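Local atomic coordinates of LbpB B-lobe (Moraxella bovis, PDB entry 3UAQ), a protein that probably binds host lactoferrin at the bacterial surface, as the N-lobe of a lipoprotein related to transferrin-binding protein B. Residues H236-K241 with G251-K256. Residues are numbered along the deposited sequence; the frame is centred on the assembly and turned at random.
Sequences HRAVFK and GTLSTK
Arg237 and Val239 pair with Ser254 and Thr252 in an antiparallel beta hairpin, two neighbouring staves of the N-lobe beta barrel; the two segments run at 176° to each other. Four backbone hydrogen bonds join the strands in two reciprocal pairs. Arg237 N donates to Ser254 O and Arg237 O accepts from Ser254 N; Val239 and Thr252 repeat the exchange, with Val239 N to Thr252 O at 2.9 Å. Between these pairs a weaker CA-H...O contact runs from Leu253 CA to Arg237 O, 3.2 Å.

Alternate side chains divide between two faces. His236, Ala238, Phe240, Leu253 and Thr255 occupy the buried one, where apolar groups fit well: Phe240 also touches Tyr173 and Leu321, and Trp177 and Phe325 pack on Leu253. Small Ala238 admits the branched leucine, Leu253 CD2 lying 3.8 Å from Ala238 CB. The same Leu253 CD2 is 4.2 Å from Phe240 CZ. Gly251 faces Phe240 with CA atoms 4.0 Å apart; its phi of 158° suits a residue without a side chain.

Val239, Thr252 and Arg237 line the other face, beta-branched residues suiting an extended chain and the long, polar arginine reaching outward; small Ser254 lies beside Arg237 there, and Thr252 OG1 is hydrogen-bonded to Asp272 OD1. On the buried face His236 NE2 is hydrogen-bonded to Glu223 OE1, and with CG beside the backbone N (chi1 -55°) the imidazole lies alongside Thr255, His236 CD2 standing 3.8 Å from Thr255 CG2.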
ATOM      1  N   HIS A 236       3.694  14.397  -7.836  1.00 28.93           N
ATOM      2  CA  HIS A 236       2.996  14.697  -9.079  1.00 27.11           C
ATOM      3  C   HIS A 236       1.510  14.956  -8.848  1.00 28.91           C
ATOM      4  O   HIS A 236       0.731  14.040  -8.560  1.00 14.81           O
ATOM      5  CB  HIS A 236       3.251  13.595 -10.107  1.00 19.95           C
ATOM      6  CG  HIS A 236       4.706  13.351 -10.351  1.00 27.72           C
ATOM      7  ND1 HIS A 236       5.468  12.540  -9.537  1.00 36.06           N
ATOM      8  CD2 HIS A 236       5.554  13.855 -11.279  1.00 30.49           C
ATOM      9  CE1 HIS A 236       6.716  12.533  -9.970  1.00 43.01           C
ATOM     10  NE2 HIS A 236       6.796  13.324 -11.026  1.00 40.54           N
ATOM     11  N   ARG A 237       1.132  16.225  -8.955  1.00 25.47           N
ATOM     12  CA  ARG A 237      -0.204  16.655  -8.568  1.00 37.01           C
ATOM     13  C   ARG A 237      -1.148  16.717  -9.759  1.00 43.75           C
ATOM     14  O   ARG A 237      -0.755  17.137 -10.851  1.00 56.08           O
ATOM     15  CB  ARG A 237      -0.138  18.024  -7.885  1.00 44.10           C
ATOM     16  CG  ARG A 237      -1.490  18.573  -7.472  1.00 47.44           C
ATOM     17  CD  ARG A 237      -1.342  19.815  -6.606  1.00 54.21           C
ATOM     18  NE  ARG A 237      -2.262  19.784  -5.471  1.00 68.38           N
ATOM     19  CZ  ARG A 237      -3.246  20.656  -5.275  1.00 69.20           C
ATOM     20  NH1 ARG A 237      -3.438  21.650  -6.133  1.00 63.83           N
ATOM     21  NH2 ARG A 237      -4.034  20.541  -4.214  1.00 64.26           N
ATOM     22  N   ALA A 238      -2.392  16.298  -9.546  1.00 36.88           N
ATOM     23  CA  ALA A 238      -3.414  16.376 -10.587  1.00 31.78           C
ATOM     24  C   ALA A 238      -4.608  17.159 -10.060  1.00 33.21           C
ATOM     25  O   ALA A 238      -5.031  16.959  -8.924  1.00 29.14           O
ATOM     26  CB  ALA A 238      -3.839  14.982 -11.039  1.00 24.49           C
ATOM     27  N   VAL A 239      -5.133  18.065 -10.878  1.00 33.36           N
ATOM     28  CA  VAL A 239      -6.330  18.811 -10.510  1.00 35.80           C
ATOM     29  C   VAL A 239      -7.311  18.824 -11.676  1.00 36.94           C
ATOM     30  O   VAL A 239      -6.907  18.964 -12.829  1.00 38.51           O
ATOM     31  CB  VAL A 239      -5.990  20.254 -10.070  1.00 46.01           C
ATOM     32  CG1 VAL A 239      -6.859  21.269 -10.803  1.00 54.63           C
ATOM     33  CG2 VAL A 239      -6.146  20.395  -8.561  1.00 47.95           C
ATOM     34  N   PHE A 240      -8.597  18.666 -11.382  1.00 36.78           N
ATOM     35  CA  PHE A 240      -9.592  18.566 -12.448  1.00 41.95           C
ATOM     36  C   PHE A 240     -10.834  19.396 -12.161  1.00 44.80           C
ATOM     37  O   PHE A 240     -11.216  19.580 -11.002  1.00 51.54           O
ATOM     38  CB  PHE A 240     -10.006  17.107 -12.670  1.00 40.39           C
ATOM     39  CG  PHE A 240      -8.851  16.173 -12.853  1.00 31.70           C
ATOM     40  CD1 PHE A 240      -8.305  15.507 -11.765  1.00 38.64           C
ATOM     41  CD2 PHE A 240      -8.306  15.959 -14.109  1.00 25.36           C
ATOM     42  CE1 PHE A 240      -7.229  14.638 -11.928  1.00 47.22           C
ATOM     43  CE2 PHE A 240      -7.232  15.091 -14.281  1.00 31.95           C
ATOM     44  CZ  PHE A 240      -6.693  14.431 -13.187  1.00 37.60           C
ATOM     45  N   LYS A 241     -11.458  19.896 -13.225  1.00 39.37           N
ATOM     46  CA  LYS A 241     -12.764  20.529 -13.121  1.00 45.04           C
ATOM     47  C   LYS A 241     -13.719  19.858 -14.093  1.00 45.63           C
ATOM     48  O   LYS A 241     -13.462  19.804 -15.298  1.00 47.38           O
ATOM     49  CB  LYS A 241     -12.692  22.030 -13.396  1.00 49.79           C
ATOM     50  CG  LYS A 241     -14.044  22.714 -13.289  1.00 56.55           C
ATOM     51  CD  LYS A 241     -14.059  23.812 -12.214  1.00 67.73           C
ATOM     52  CE  LYS A 241     -13.736  25.164 -12.824  1.00 70.47           C
ATOM     53  NZ  LYS A 241     -14.550  25.350 -14.074  1.00 69.66           N
ATOM     54  N   GLY A 251      -8.348  20.550 -16.480  1.00 36.32           N
ATOM     55  CA  GLY A 251      -7.447  20.285 -15.378  1.00 38.40           C
ATOM     56  C   GLY A 251      -5.978  20.469 -15.687  1.00 38.12           C
ATOM     57  O   GLY A 251      -5.587  20.711 -16.831  1.00 50.08           O
ATOM     58  N   THR A 252      -5.160  20.350 -14.648  1.00 26.42           N
ATOM     59  CA  THR A 252      -3.735  20.597 -14.765  1.00 27.87           C
ATOM     60  C   THR A 252      -2.936  19.572 -13.966  1.00 32.60           C
ATOM     61  O   THR A 252      -3.302  19.225 -12.841  1.00 37.82           O
ATOM     62  CB  THR A 252      -3.396  22.010 -14.274  1.00 35.74           C
ATOM     63  OG1 THR A 252      -4.254  22.957 -14.926  1.00 45.96           O
ATOM     64  CG2 THR A 252      -1.930  22.358 -14.549  1.00 30.07           C
ATOM     65  N   LEU A 253      -1.849  19.089 -14.563  1.00 30.41           N
ATOM     66  CA  LEU A 253      -0.929  18.180 -13.886  1.00 31.59           C
ATOM     67  C   LEU A 253       0.401  18.893 -13.693  1.00 40.10           C
ATOM     68  O   LEU A 253       0.995  19.381 -14.656  1.00 40.79           O
ATOM     69  CB  LEU A 253      -0.704  16.918 -14.713  1.00 21.09           C
ATOM     70  CG  LEU A 253      -1.887  16.440 -15.547  1.00 24.30           C
ATOM     71  CD1 LEU A 253      -1.458  15.340 -16.517  1.00 36.76           C
ATOM     72  CD2 LEU A 253      -3.017  15.968 -14.646  1.00 27.81           C
ATOM     73  N   SER A 254       0.864  18.957 -12.450  1.00 48.46           N
ATOM     74  CA  SER A 254       2.095  19.668 -12.133  1.00 44.02           C
ATOM     75  C   SER A 254       3.053  18.768 -11.372  1.00 39.07           C
ATOM     76  O   SER A 254       2.682  17.680 -10.930  1.00 48.97           O
ATOM     77  CB  SER A 254       1.796  20.936 -11.328  1.00 47.24           C
ATOM     78  OG  SER A 254       0.462  20.937 -10.842  1.00 57.88           O
ATOM     79  N   THR A 255       4.290  19.226 -11.229  1.00 31.41           N
ATOM     80  CA  THR A 255       5.296  18.461 -10.509  1.00 26.75           C
ATOM     81  C   THR A 255       5.877  19.283  -9.373  1.00 35.99           C
ATOM     82  O   THR A 255       6.200  20.465  -9.543  1.00 38.22           O
ATOM     83  CB  THR A 255       6.439  18.015 -11.431  1.00 26.65           C
ATOM     84  OG1 THR A 255       5.907  17.269 -12.533  1.00 36.38           O
ATOM     85  CG2 THR A 255       7.442  17.147 -10.660  1.00 21.71           C
ATOM     86  N   LYS A 256       5.994  18.652  -8.210  1.00 40.93           N
ATOM     87  CA  LYS A 256       6.674  19.264  -7.078  1.00 36.80           C
ATOM     88  C   LYS A 256       8.187  19.187  -7.259  1.00 37.91           C
ATOM     89  O   LYS A 256       8.758  18.099  -7.342  1.00 47.31           O
ATOM     90  CB  LYS A 256       6.273  18.583  -5.764  1.00 30.33           C
ATOM     91  CG  LYS A 256       7.389  18.540  -4.729  1.00 29.89           C
ATOM     92  CD  LYS A 256       6.863  18.245  -3.326  1.00 25.06           C
ATOM     93  CE  LYS A 256       5.933  17.054  -3.313  1.00 27.22           C
ATOM     94  NZ  LYS A 256       5.959  16.349  -1.996  1.00 26.41           N
TER